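Local coordinates for aminopeptidase N family protein (PDB 4FGM) that probably acts as a zinc-dependent aminopeptidase of the M61 family, holding a zinc ion in its catalytic domain and carrying a PDZ-like domain near its C-terminus, at residues A[469-474]-A[484-489]; A[488-493]-A[502-507]; A[465-470]-A[566-571]. All blocks are in the same frame, centred on the assembly; numbering follows the deposited sequence.

Overall arrangement
The three contacts cluster where a two-stranded ribbon beside helix 326-342 passes into the PDZ-like domain, well away from the zinc site. Interactions 1 and 3 share Val469 and Asp470, and their centres are about 7 Å apart; interactions 1 and 2 share Gly488 and Ala489, with centres about 8 Å apart. Interaction 1 is the buried one and depends on a single carboxylate gripped by backbone N-H groups. The other two are partly buried and combine strand pairing with side-chain packing. In interaction 2 an antiparallel hairpin runs out into a turn, whereas interaction 3 joins segments 96 residues apart, closing a loop inside which interaction 2 is nested.

Interaction 1. Residues A[469-474]-A[484-489]; sequences VDDNSV and RVNFGA
Asp471 presents its carboxylate to the backbone of 487-489, in a geometry that fits an anion-binding nest: Phe487 has right-handed and Gly488 left-handed helical backbone angles, and three successive N-H groups converge on one acid. Asp471 itself is the second residue of a type I beta turn, Asp470 to Ser473, and its chi1 of -73° sets CG beside its own N and anti to its carbonyl carbon, which carries the acid across to the other loop. Asp471 OD1 takes two bonds, from Gly488 N at 2.8 Å and from Ala489 N at 3.3 Å. Both donors come from the same face of the carboxylate, the second well above its plane (63°). Asp471 OD2 uses its syn lone pair for Phe487 N, 2.9 Å away. Such a three-bond grip should fix the rotation of the group and probably stabilises its negative charge in this buried place. The Asn486 side chain passes slantwise against the acid, its amide plane turned 33° from the carboxylate, with Asn486 CB 3.3 Å from Asp471 OD1. The Phe487 ring, which also packs edge-to-face with Trp563, leads away from the turn, leaving Asp471 OD2 at its edge, near the ring plane and 3.5 Å from Phe487 CD2.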
ATOM      1  N   VAL A 469     -10.958 -21.382 -12.535  1.00 59.53           N
ATOM      2  CA  VAL A 469     -10.779 -22.803 -12.255  1.00 60.29           C
ATOM      3  C   VAL A 469     -11.375 -23.189 -10.901  1.00 64.41           C
ATOM      4  O   VAL A 469     -11.690 -24.355 -10.660  1.00 70.01           O
ATOM      5  CB  VAL A 469      -9.279 -23.215 -12.335  1.00 62.55           C
ATOM      6  CG1 VAL A 469      -8.704 -22.774 -13.686  1.00 63.73           C
ATOM      7  CG2 VAL A 469      -8.493 -22.624 -11.180  1.00 65.03           C
ATOM      8  N   ASP A 470     -11.508 -22.203 -10.017  1.00 62.94           N
ATOM      9  CA  ASP A 470     -12.098 -22.407  -8.694  1.00 59.53           C
ATOM     10  C   ASP A 470     -12.442 -21.045  -8.087  1.00 51.96           C
ATOM     11  O   ASP A 470     -12.062 -20.008  -8.627  1.00 48.76           O
ATOM     12  CB  ASP A 470     -11.160 -23.209  -7.767  1.00 60.46           C
ATOM     13  CG  ASP A 470      -9.921 -22.430  -7.339  1.00 68.07           C
ATOM     14  OD1 ASP A 470      -9.011 -23.048  -6.750  1.00 64.19           O
ATOM     15  OD2 ASP A 470      -9.852 -21.207  -7.568  1.00 75.05           O
ATOM     16  N   ASP A 471     -13.174 -21.052  -6.978  1.00 49.74           N
ATOM     17  CA  ASP A 471     -13.597 -19.829  -6.306  1.00 50.67           C
ATOM     18  C   ASP A 471     -12.468 -18.882  -5.905  1.00 58.44           C
ATOM     19  O   ASP A 471     -12.685 -17.675  -5.781  1.00 63.08           O
ATOM     20  CB  ASP A 471     -14.404 -20.187  -5.053  1.00 50.36           C
ATOM     21  CG  ASP A 471     -15.789 -20.723  -5.373  1.00 51.79           C
ATOM     22  OD1 ASP A 471     -16.682 -19.910  -5.703  1.00 48.98           O
ATOM     23  OD2 ASP A 471     -15.982 -21.956  -5.293  1.00 45.65           O
ATOM     24  N   ASN A 472     -11.270 -19.423  -5.702  1.00 60.94           N
ATOM     25  CA  ASN A 472     -10.135 -18.616  -5.272  1.00 58.56           C
ATOM     26  C   ASN A 472      -9.145 -18.255  -6.375  1.00 62.38           C
ATOM     27  O   ASN A 472      -8.039 -17.796  -6.086  1.00 50.12           O
ATOM     28  CB  ASN A 472      -9.378 -19.352  -4.163  1.00 55.66           C
ATOM     29  CG  ASN A 472     -10.298 -19.951  -3.125  1.00 57.07           C
ATOM     30  OD1 ASN A 472     -11.105 -19.253  -2.509  1.00 56.12           O
ATOM     31  ND2 ASN A 472     -10.175 -21.258  -2.919  1.00 51.94           N
ATOM     32  N   SER A 473      -9.535 -18.448  -7.629  1.00 64.27           N
ATOM     33  CA  SER A 473      -8.632 -18.166  -8.737  1.00 70.07           C
ATOM     34  C   SER A 473      -9.103 -17.117  -9.723  1.00 81.18           C
ATOM     35  O   SER A 473      -8.815 -17.222 -10.911  1.00 88.70           O
ATOM     36  CB  SER A 473      -8.320 -19.457  -9.503  1.00 72.88           C
ATOM     37  OG  SER A 473      -7.525 -20.339  -8.729  1.00 74.73           O
ATOM     38  N   VAL A 474      -9.823 -16.108  -9.254  1.00 86.41           N
ATOM     39  CA  VAL A 474     -10.282 -15.065 -10.166  1.00 97.27           C
ATOM     40  C   VAL A 474      -9.052 -14.333 -10.701  1.00 97.17           C
ATOM     41  O   VAL A 474      -8.451 -13.521  -9.999  1.00 96.20           O
ATOM     42  CB  VAL A 474     -11.224 -14.061  -9.453  1.00 92.19           C
ATOM     43  CG1 VAL A 474     -11.738 -13.032 -10.441  1.00 87.05           C
ATOM     44  CG2 VAL A 474     -12.393 -14.801  -8.824  1.00 95.54           C
ATOM     45  N   ARG A 484     -17.467 -25.712 -13.916  1.00 59.28           N
ATOM     46  CA  ARG A 484     -18.870 -25.685 -14.302  1.00 65.37           C
ATOM     47  C   ARG A 484     -19.711 -25.131 -13.158  1.00 57.23           C
ATOM     48  O   ARG A 484     -20.765 -24.532 -13.379  1.00 62.26           O
ATOM     49  CB  ARG A 484     -19.340 -27.091 -14.664  1.00 80.02           C
ATOM     50  CG  ARG A 484     -20.057 -27.179 -16.015  1.00 94.51           C
ATOM     51  CD  ARG A 484     -19.304 -28.088 -16.982  1.00104.81           C
ATOM     52  NE  ARG A 484     -18.430 -29.024 -16.274  1.00109.79           N
ATOM     53  CZ  ARG A 484     -17.642 -29.911 -16.875  1.00108.25           C
ATOM     54  NH1 ARG A 484     -17.641 -30.020 -18.200  1.00108.18           N
ATOM     55  NH2 ARG A 484     -16.815 -30.656 -16.158  1.00105.41           N
ATOM     56  N   VAL A 485     -19.252 -25.340 -11.929  1.00 53.84           N
ATOM     57  CA  VAL A 485     -19.975 -24.826 -10.762  1.00 55.12           C
ATOM     58  C   VAL A 485     -18.997 -24.264  -9.740  1.00 55.12           C
ATOM     59  O   VAL A 485     -17.789 -24.540  -9.806  1.00 58.46           O
ATOM     60  CB  VAL A 485     -20.780 -25.942 -10.038  1.00 42.77           C
ATOM     61  CG1 VAL A 485     -21.728 -26.605 -11.012  1.00 38.76           C
ATOM     62  CG2 VAL A 485     -19.815 -26.992  -9.452  1.00 37.63           C
ATOM     63  N   ASN A 486     -19.499 -23.427  -8.837  1.00 54.96           N
ATOM     64  CA  ASN A 486     -18.661 -22.901  -7.764  1.00 49.33           C
ATOM     65  C   ASN A 486     -19.504 -22.412  -6.597  1.00 45.49           C
ATOM     66  O   ASN A 486     -20.706 -22.179  -6.721  1.00 44.09           O
ATOM     67  CB  ASN A 486     -17.687 -21.807  -8.244  1.00 50.46           C
ATOM     68  CG  ASN A 486     -18.362 -20.515  -8.610  1.00 55.85           C
ATOM     69  OD1 ASN A 486     -19.551 -20.324  -8.385  1.00 62.38           O
ATOM     70  ND2 ASN A 486     -17.589 -19.606  -9.176  1.00 61.74           N
ATOM     71  N   PHE A 487     -18.874 -22.290  -5.443  1.00 41.59           N
ATOM     72  CA  PHE A 487     -19.574 -21.874  -4.248  1.00 44.55           C
ATOM     73  C   PHE A 487     -20.072 -20.457  -4.267  1.00 44.25           C
ATOM     74  O   PHE A 487     -21.106 -20.155  -3.678  1.00 47.03           O
ATOM     75  CB  PHE A 487     -18.668 -22.040  -3.030  1.00 43.01           C
ATOM     76  CG  PHE A 487     -18.473 -23.461  -2.617  1.00 42.36           C
ATOM     77  CD1 PHE A 487     -19.484 -24.144  -1.958  1.00 40.64           C
ATOM     78  CD2 PHE A 487     -17.272 -24.112  -2.868  1.00 45.96           C
ATOM     79  CE1 PHE A 487     -19.301 -25.460  -1.560  1.00 47.29           C
ATOM     80  CE2 PHE A 487     -17.080 -25.429  -2.473  1.00 45.97           C
ATOM     81  CZ  PHE A 487     -18.092 -26.101  -1.816  1.00 46.84           C
ATOM     82  N   GLY A 488     -19.351 -19.590  -4.961  1.00 44.40           N
ATOM     83  CA  GLY A 488     -19.719 -18.192  -4.942  1.00 40.37           C
ATOM     84  C   GLY A 488     -19.211 -17.758  -3.571  1.00 44.25           C
ATOM     85  O   GLY A 488     -19.864 -17.007  -2.847  1.00 49.10           O
ATOM     86  N   ALA A 489     -18.034 -18.271  -3.217  1.00 42.00           N
ATOM     87  CA  ALA A 489     -17.404 -17.983  -1.938  1.00 47.38           C
ATOM     88  C   ALA A 489     -15.921 -18.342  -1.951  1.00 46.99           C
ATOM     89  O   ALA A 489     -15.518 -19.354  -2.530  1.00 46.03           O
ATOM     90  CB  ALA A 489     -18.112 -18.763  -0.822  1.00 40.52           C
TER

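Interaction 2. Residues A[488-493]-A[502-507]; sequences GAKYKA and NVYHDE
Lys490 lays its aliphatic chain alongside the amide of Asn502, the two side chains pointing the same way: Asn502 OD1 is 3.5 Å from Lys490 CB and 3.6 Å from Lys490 CD. A bend in the lysine chain (chi3 57°) keeps CD, CE and NZ all near that oxygen instead of letting the chain run straight out. The amide nitrogen of Asn502 is held on another side, by the carbonyl of Glu367. Tyr504 runs slantwise to the lysine, its OH 3.8 Å from Lys490 CD, while its ring edge meets the peptide joining Gly488 to Ala489, whose C and N atoms lie in the ring plane. Tyr504 CD2 comes within 3.3 Å of Gly488 O, and Arg342 adds a cation-pi contact to the same ring. The backbones belong to the antiparallel hairpin of strands 489-494 and 497-503, part of the PDZ-like domain. Lys490 and Asn502 are a hydrogen-bonded pair, with Lys490 N 2.9 Å from Asn502 O and a weak return bond from Asn502 N to Lys490 O. Ala489 and Val503 form the neighbouring non-hydrogen-bonded pair; Ala489 CB meets Val503 CG2 at 4.2 Å, on the face covered by Ala509 of helix 508-512. Past this pair the chain folds into a type II turn, Tyr504 to Glu507. Tyr504 N donates to Gly488 O at 2.9 Å, and a water bridges Gly488 O and Tyr504 O. Glu507, the N-cap of helix 508-512, brings OE1 to 3.0 Å from Gly488 CA, so close that a CB on residue 488 would collide with it. The same OE1 forms a salt bridge with Arg342.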
ATOM      1  N   GLY A 488     -19.351 -19.590  -4.961  1.00 44.40           N
ATOM      2  CA  GLY A 488     -19.719 -18.192  -4.942  1.00 40.37           C
ATOM      3  C   GLY A 488     -19.211 -17.758  -3.571  1.00 44.25           C
ATOM      4  O   GLY A 488     -19.864 -17.007  -2.847  1.00 49.10           O
ATOM      5  N   ALA A 489     -18.034 -18.271  -3.217  1.00 42.00           N
ATOM      6  CA  ALA A 489     -17.404 -17.983  -1.938  1.00 47.38           C
ATOM      7  C   ALA A 489     -15.921 -18.342  -1.951  1.00 46.99           C
ATOM      8  O   ALA A 489     -15.518 -19.354  -2.530  1.00 46.03           O
ATOM      9  CB  ALA A 489     -18.112 -18.763  -0.822  1.00 40.52           C
ATOM     10  N   LYS A 490     -15.104 -17.518  -1.312  1.00 50.19           N
ATOM     11  CA  LYS A 490     -13.679 -17.803  -1.240  1.00 48.37           C
ATOM     12  C   LYS A 490     -13.435 -18.693  -0.025  1.00 43.81           C
ATOM     13  O   LYS A 490     -14.179 -18.636   0.948  1.00 43.44           O
ATOM     14  CB  LYS A 490     -12.869 -16.513  -1.113  1.00 48.15           C
ATOM     15  CG  LYS A 490     -12.719 -15.731  -2.407  1.00 53.77           C
ATOM     16  CD  LYS A 490     -11.842 -14.513  -2.194  1.00 66.84           C
ATOM     17  CE  LYS A 490     -10.478 -14.911  -1.654  1.00 81.04           C
ATOM     18  NZ  LYS A 490      -9.654 -13.725  -1.300  1.00 87.36           N
ATOM     19  N   TYR A 491     -12.397 -19.520  -0.084  1.00 39.23           N
ATOM     20  CA  TYR A 491     -12.093 -20.404   1.021  1.00 38.11           C
ATOM     21  C   TYR A 491     -10.632 -20.801   1.070  1.00 45.03           C
ATOM     22  O   TYR A 491      -9.899 -20.666   0.088  1.00 45.82           O
ATOM     23  CB  TYR A 491     -12.969 -21.656   0.941  1.00 38.87           C
ATOM     24  CG  TYR A 491     -12.826 -22.454  -0.337  1.00 39.43           C
ATOM     25  CD1 TYR A 491     -11.798 -23.388  -0.496  1.00 44.23           C
ATOM     26  CD2 TYR A 491     -13.710 -22.264  -1.401  1.00 43.11           C
ATOM     27  CE1 TYR A 491     -11.656 -24.111  -1.689  1.00 42.92           C
ATOM     28  CE2 TYR A 491     -13.576 -22.976  -2.592  1.00 41.99           C
ATOM     29  CZ  TYR A 491     -12.553 -23.896  -2.731  1.00 43.95           C
ATOM     30  OH  TYR A 491     -12.430 -24.600  -3.908  1.00 50.04           O
ATOM     31  N   LYS A 492     -10.222 -21.282   2.235  1.00 46.53           N
ATOM     32  CA  LYS A 492      -8.865 -21.743   2.467  1.00 49.98           C
ATOM     33  C   LYS A 492      -8.981 -23.245   2.726  1.00 47.54           C
ATOM     34  O   LYS A 492      -9.526 -23.666   3.754  1.00 43.42           O
ATOM     35  CB  LYS A 492      -8.274 -21.017   3.684  1.00 60.73           C
ATOM     36  CG  LYS A 492      -6.993 -21.615   4.240  1.00 70.96           C
ATOM     37  CD  LYS A 492      -5.921 -21.752   3.180  1.00 82.37           C
ATOM     38  CE  LYS A 492      -4.682 -22.417   3.758  1.00 88.64           C
ATOM     39  NZ  LYS A 492      -3.946 -23.196   2.722  1.00 86.99           N
ATOM     40  N   ALA A 493      -8.486 -24.045   1.783  1.00 46.82           N
ATOM     41  CA  ALA A 493      -8.547 -25.503   1.886  1.00 42.58           C
ATOM     42  C   ALA A 493      -7.364 -26.121   2.613  1.00 45.97           C
ATOM     43  O   ALA A 493      -6.235 -25.664   2.486  1.00 47.58           O
ATOM     44  CB  ALA A 493      -8.663 -26.117   0.501  1.00 42.60           C
ATOM     45  N   ASN A 502     -15.025 -15.574   2.347  1.00 41.49           N
ATOM     46  CA  ASN A 502     -16.031 -14.610   1.897  1.00 40.70           C
ATOM     47  C   ASN A 502     -17.193 -15.315   1.209  1.00 37.92           C
ATOM     48  O   ASN A 502     -16.991 -16.295   0.489  1.00 36.64           O
ATOM     49  CB  ASN A 502     -15.439 -13.625   0.884  1.00 44.17           C
ATOM     50  CG  ASN A 502     -14.086 -13.103   1.296  1.00 54.15           C
ATOM     51  OD1 ASN A 502     -13.064 -13.754   1.075  1.00 62.26           O
ATOM     52  ND2 ASN A 502     -14.070 -11.927   1.911  1.00 48.53           N
ATOM     53  N   VAL A 503     -18.408 -14.828   1.422  1.00 37.15           N
ATOM     54  CA  VAL A 503     -19.553 -15.420   0.750  1.00 35.62           C
ATOM     55  C   VAL A 503     -20.194 -14.321  -0.094  1.00 43.27           C
ATOM     56  O   VAL A 503     -20.630 -13.297   0.438  1.00 43.58           O
ATOM     57  CB  VAL A 503     -20.569 -15.993   1.748  1.00 37.51           C
ATOM     58  CG1 VAL A 503     -21.811 -16.497   0.995  1.00 30.85           C
ATOM     59  CG2 VAL A 503     -19.928 -17.143   2.540  1.00 30.06           C
ATOM     60  N   TYR A 504     -20.222 -14.530  -1.410  1.00 37.41           N
ATOM     61  CA  TYR A 504     -20.782 -13.552  -2.338  1.00 35.96           C
ATOM     62  C   TYR A 504     -22.292 -13.560  -2.344  1.00 40.04           C
ATOM     63  O   TYR A 504     -22.931 -14.601  -2.516  1.00 45.53           O
ATOM     64  CB  TYR A 504     -20.251 -13.799  -3.753  1.00 34.81           C
ATOM     65  CG  TYR A 504     -18.769 -13.533  -3.862  1.00 42.94           C
ATOM     66  CD1 TYR A 504     -18.278 -12.232  -3.955  1.00 51.73           C
ATOM     67  CD2 TYR A 504     -17.855 -14.580  -3.837  1.00 46.84           C
ATOM     68  CE1 TYR A 504     -16.903 -11.981  -4.022  1.00 51.82           C
ATOM     69  CE2 TYR A 504     -16.486 -14.345  -3.903  1.00 48.58           C
ATOM     70  CZ  TYR A 504     -16.017 -13.044  -3.995  1.00 53.75           C
ATOM     71  OH  TYR A 504     -14.665 -12.813  -4.060  1.00 57.26           O
ATOM     72  N   HIS A 505     -22.853 -12.372  -2.165  1.00 39.58           N
ATOM     73  CA  HIS A 505     -24.292 -12.186  -2.126  1.00 43.62           C
ATOM     74  C   HIS A 505     -25.051 -12.831  -3.283  1.00 43.35           C
ATOM     75  O   HIS A 505     -24.624 -12.770  -4.431  1.00 40.97           O
ATOM     76  CB  HIS A 505     -24.607 -10.697  -2.097  1.00 44.17           C
ATOM     77  CG  HIS A 505     -26.053 -10.398  -1.871  1.00 48.86           C
ATOM     78  ND1 HIS A 505     -26.680 -10.653  -0.673  1.00 55.49           N
ATOM     79  CD2 HIS A 505     -26.995  -9.881  -2.693  1.00 54.42           C
ATOM     80  CE1 HIS A 505     -27.953 -10.305  -0.765  1.00 58.80           C
ATOM     81  NE2 HIS A 505     -28.168  -9.835  -1.980  1.00 58.31           N
ATOM     82  N   ASP A 506     -26.182 -13.448  -2.957  1.00 45.73           N
ATOM     83  CA  ASP A 506     -27.062 -14.084  -3.935  1.00 53.49           C
ATOM     84  C   ASP A 506     -26.501 -15.258  -4.741  1.00 52.97           C
ATOM     85  O   ASP A 506     -27.105 -15.670  -5.725  1.00 57.03           O
ATOM     86  CB  ASP A 506     -27.610 -13.021  -4.896  1.00 56.95           C
ATOM     87  CG  ASP A 506     -28.916 -13.438  -5.542  1.00 60.32           C
ATOM     88  OD1 ASP A 506     -29.818 -13.882  -4.806  1.00 65.01           O
ATOM     89  OD2 ASP A 506     -29.046 -13.315  -6.777  1.00 58.80           O
ATOM     90  N   GLU A 507     -25.362 -15.805  -4.336  1.00 47.70           N
ATOM     91  CA  GLU A 507     -24.803 -16.940  -5.066  1.00 43.92           C
ATOM     92  C   GLU A 507     -25.011 -18.280  -4.331  1.00 44.68           C
ATOM     93  O   GLU A 507     -25.688 -18.323  -3.300  1.00 43.15           O
ATOM     94  CB  GLU A 507     -23.332 -16.664  -5.402  1.00 44.37           C
ATOM     95  CG  GLU A 507     -23.204 -15.539  -6.437  1.00 45.31           C
ATOM     96  CD  GLU A 507     -21.788 -15.313  -6.938  1.00 52.15           C
ATOM     97  OE1 GLU A 507     -20.980 -16.262  -6.915  1.00 52.25           O
ATOM     98  OE2 GLU A 507     -21.490 -14.181  -7.381  1.00 55.76           O
TER
HETATM   99  O   HOH W   1     -22.579 -17.430  -2.188  1.00 38.37           O

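Interaction 3. Residues A[465-470]-A[566-571]; sequences KQVPVD and PAKSSY
A two-stranded antiparallel ribbon, 461-466 with 570-575, ends here in a classic beta bulge. The evidence is the register, in which two residues, Ser569 and Ser570, stand opposite the single Gln466. Gln466 N donates to Ser570 O at 3.1 Å and Ser570 N returns a bond to Gln466 O at 2.9 Å, while Ser569 N is close to the same oxygen but at an angle too poor for a bond. One step further, Lys465 and Tyr571 form a non-hydrogen-bonded pair whose side chains lie side by side. Lys465 CG sits over one face of the tyrosine ring in a CH-pi contact, 4.3 Å from the centroid and 15° off the normal. Lys465 CD reaches the phenolic end of the ring, 3.4 Å from Tyr571 CZ, and the chain, bent at chi3 (-54°), keeps NZ within a weak 3.4 Å bond of Tyr571 OH. Replacing this tyrosine by an alanine would probably leave the lysine methylenes without their aromatic face and the ammonium free to turn. Val467 and Pro566 make an apolar contact, Val467 CG2 meeting Pro566 CG at 3.8 Å, the side chains crossing at about a right angle. Pro468 lies against both serines: its CD is 3.4 Å from Ser569 OG, a buried hydroxyl with no polar partner in the model, and its CB 3.5 Å from Ser570 OG, which has a weak hydrogen bond with Gly475 N. The ribbon runs beside helix 326-342, where Leu337 and Glu341 touch the Tyr571 side chain and Ser338 OG bonds to its backbone N; the PDZ-like strands, from 489 to 562, lie in the chain between its two strands.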
ATOM      1  N   LYS A 465     -14.691 -13.244 -21.048  1.00 77.49           N
ATOM      2  CA  LYS A 465     -14.962 -13.629 -19.668  1.00 74.27           C
ATOM      3  C   LYS A 465     -15.175 -15.134 -19.572  1.00 70.70           C
ATOM      4  O   LYS A 465     -15.649 -15.767 -20.514  1.00 70.35           O
ATOM      5  CB  LYS A 465     -16.206 -12.909 -19.142  1.00 77.61           C
ATOM      6  CG  LYS A 465     -16.389 -11.506 -19.680  1.00 82.32           C
ATOM      7  CD  LYS A 465     -17.339 -10.690 -18.817  1.00 86.19           C
ATOM      8  CE  LYS A 465     -18.677 -11.376 -18.605  1.00 87.71           C
ATOM      9  NZ  LYS A 465     -19.562 -10.567 -17.719  1.00 85.76           N
ATOM     10  N   GLN A 466     -14.825 -15.707 -18.429  1.00 68.64           N
ATOM     11  CA  GLN A 466     -14.992 -17.137 -18.229  1.00 71.43           C
ATOM     12  C   GLN A 466     -15.004 -17.461 -16.745  1.00 68.48           C
ATOM     13  O   GLN A 466     -14.605 -16.643 -15.916  1.00 66.00           O
ATOM     14  CB  GLN A 466     -13.859 -17.908 -18.921  1.00 77.71           C
ATOM     15  CG  GLN A 466     -12.485 -17.701 -18.302  1.00 84.12           C
ATOM     16  CD  GLN A 466     -11.377 -18.368 -19.097  1.00 87.44           C
ATOM     17  OE1 GLN A 466     -11.227 -18.125 -20.295  1.00 87.03           O
ATOM     18  NE2 GLN A 466     -10.590 -19.210 -18.432  1.00 88.43           N
ATOM     19  N   VAL A 467     -15.472 -18.658 -16.417  1.00 62.96           N
ATOM     20  CA  VAL A 467     -15.518 -19.106 -15.036  1.00 60.42           C
ATOM     21  C   VAL A 467     -14.100 -19.499 -14.636  1.00 59.74           C
ATOM     22  O   VAL A 467     -13.410 -20.191 -15.381  1.00 62.67           O
ATOM     23  CB  VAL A 467     -16.441 -20.332 -14.887  1.00 59.67           C
ATOM     24  CG1 VAL A 467     -16.501 -20.769 -13.434  1.00 56.06           C
ATOM     25  CG2 VAL A 467     -17.833 -19.997 -15.408  1.00 59.06           C
ATOM     26  N   PRO A 468     -13.639 -19.045 -13.461  1.00 60.15           N
ATOM     27  CA  PRO A 468     -12.285 -19.380 -13.001  1.00 58.06           C
ATOM     28  C   PRO A 468     -12.178 -20.873 -12.698  1.00 60.13           C
ATOM     29  O   PRO A 468     -13.195 -21.555 -12.612  1.00 64.94           O
ATOM     30  CB  PRO A 468     -12.121 -18.506 -11.757  1.00 51.61           C
ATOM     31  CG  PRO A 468     -13.532 -18.401 -11.235  1.00 56.39           C
ATOM     32  CD  PRO A 468     -14.334 -18.177 -12.491  1.00 59.19           C
ATOM     33  N   VAL A 469     -10.958 -21.382 -12.535  1.00 59.53           N
ATOM     34  CA  VAL A 469     -10.779 -22.803 -12.255  1.00 60.29           C
ATOM     35  C   VAL A 469     -11.375 -23.189 -10.901  1.00 64.41           C
ATOM     36  O   VAL A 469     -11.690 -24.355 -10.660  1.00 70.01           O
ATOM     37  CB  VAL A 469      -9.279 -23.215 -12.335  1.00 62.55           C
ATOM     38  CG1 VAL A 469      -8.704 -22.774 -13.686  1.00 63.73           C
ATOM     39  CG2 VAL A 469      -8.493 -22.624 -11.180  1.00 65.03           C
ATOM     40  N   ASP A 470     -11.508 -22.203 -10.017  1.00 62.94           N
ATOM     41  CA  ASP A 470     -12.098 -22.407  -8.694  1.00 59.53           C
ATOM     42  C   ASP A 470     -12.442 -21.045  -8.087  1.00 51.96           C
ATOM     43  O   ASP A 470     -12.062 -20.008  -8.627  1.00 48.76           O
ATOM     44  CB  ASP A 470     -11.160 -23.209  -7.767  1.00 60.46           C
ATOM     45  CG  ASP A 470      -9.921 -22.430  -7.339  1.00 68.07           C
ATOM     46  OD1 ASP A 470      -9.011 -23.048  -6.750  1.00 64.19           O
ATOM     47  OD2 ASP A 470      -9.852 -21.207  -7.568  1.00 75.05           O
ATOM     48  N   PRO A 566     -22.523 -20.436 -12.474  1.00 62.72           N
ATOM     49  CA  PRO A 566     -21.415 -19.603 -11.995  1.00 60.01           C
ATOM     50  C   PRO A 566     -21.127 -18.349 -12.810  1.00 64.29           C
ATOM     51  O   PRO A 566     -21.352 -18.305 -14.019  1.00 65.68           O
ATOM     52  CB  PRO A 566     -20.238 -20.571 -11.986  1.00 56.44           C
ATOM     53  CG  PRO A 566     -20.541 -21.445 -13.148  1.00 55.43           C
ATOM     54  CD  PRO A 566     -22.020 -21.726 -12.972  1.00 58.08           C
ATOM     55  N   ALA A 567     -20.621 -17.330 -12.126  1.00 66.20           N
ATOM     56  CA  ALA A 567     -20.289 -16.065 -12.763  1.00 65.43           C
ATOM     57  C   ALA A 567     -19.045 -16.207 -13.633  1.00 66.55           C
ATOM     58  O   ALA A 567     -18.082 -16.873 -13.251  1.00 67.29           O
ATOM     59  CB  ALA A 567     -20.058 -14.987 -11.693  1.00 58.38           C
ATOM     60  N   LYS A 568     -19.086 -15.603 -14.816  1.00 67.08           N
ATOM     61  CA  LYS A 568     -17.936 -15.616 -15.710  1.00 70.07           C
ATOM     62  C   LYS A 568     -17.164 -14.385 -15.235  1.00 65.31           C
ATOM     63  O   LYS A 568     -17.194 -13.319 -15.855  1.00 62.34           O
ATOM     64  CB  LYS A 568     -18.396 -15.486 -17.169  1.00 74.41           C
ATOM     65  CG  LYS A 568     -18.884 -16.811 -17.769  1.00 73.79           C
ATOM     66  CD  LYS A 568     -19.757 -16.607 -19.004  1.00 76.96           C
ATOM     67  CE  LYS A 568     -20.236 -17.935 -19.589  1.00 81.39           C
ATOM     68  NZ  LYS A 568     -19.172 -18.644 -20.355  1.00 83.80           N
ATOM     69  N   SER A 569     -16.495 -14.566 -14.097  1.00 63.28           N
ATOM     70  CA  SER A 569     -15.737 -13.530 -13.406  1.00 63.37           C
ATOM     71  C   SER A 569     -14.278 -13.311 -13.808  1.00 62.22           C
ATOM     72  O   SER A 569     -13.691 -12.290 -13.458  1.00 61.78           O
ATOM     73  CB  SER A 569     -15.816 -13.789 -11.896  1.00 63.02           C
ATOM     74  OG  SER A 569     -15.397 -15.110 -11.583  1.00 62.98           O
ATOM     75  N   SER A 570     -13.677 -14.265 -14.508  1.00 62.98           N
ATOM     76  CA  SER A 570     -12.297 -14.092 -14.943  1.00 65.29           C
ATOM     77  C   SER A 570     -12.259 -13.316 -16.258  1.00 60.08           C
ATOM     78  O   SER A 570     -12.734 -13.800 -17.282  1.00 62.67           O
ATOM     79  CB  SER A 570     -11.607 -15.446 -15.135  1.00 74.91           C
ATOM     80  OG  SER A 570     -11.101 -15.954 -13.912  1.00 81.27           O
ATOM     81  N   TYR A 571     -11.720 -12.102 -16.224  1.00 51.61           N
ATOM     82  CA  TYR A 571     -11.605 -11.300 -17.435  1.00 56.23           C
ATOM     83  C   TYR A 571     -10.209 -11.539 -18.010  1.00 57.71           C
ATOM     84  O   TYR A 571      -9.216 -11.040 -17.483  1.00 66.06           O
ATOM     85  CB  TYR A 571     -11.807  -9.806 -17.128  1.00 59.33           C
ATOM     86  CG  TYR A 571     -13.250  -9.414 -16.878  1.00 64.84           C
ATOM     87  CD1 TYR A 571     -13.974  -9.980 -15.826  1.00 67.28           C
ATOM     88  CD2 TYR A 571     -13.904  -8.506 -17.715  1.00 66.25           C
ATOM     89  CE1 TYR A 571     -15.317  -9.654 -15.615  1.00 70.07           C
ATOM     90  CE2 TYR A 571     -15.245  -8.172 -17.513  1.00 66.97           C
ATOM     91  CZ  TYR A 571     -15.945  -8.752 -16.462  1.00 73.45           C
ATOM     92  OH  TYR A 571     -17.277  -8.453 -16.266  1.00 73.85           O
TER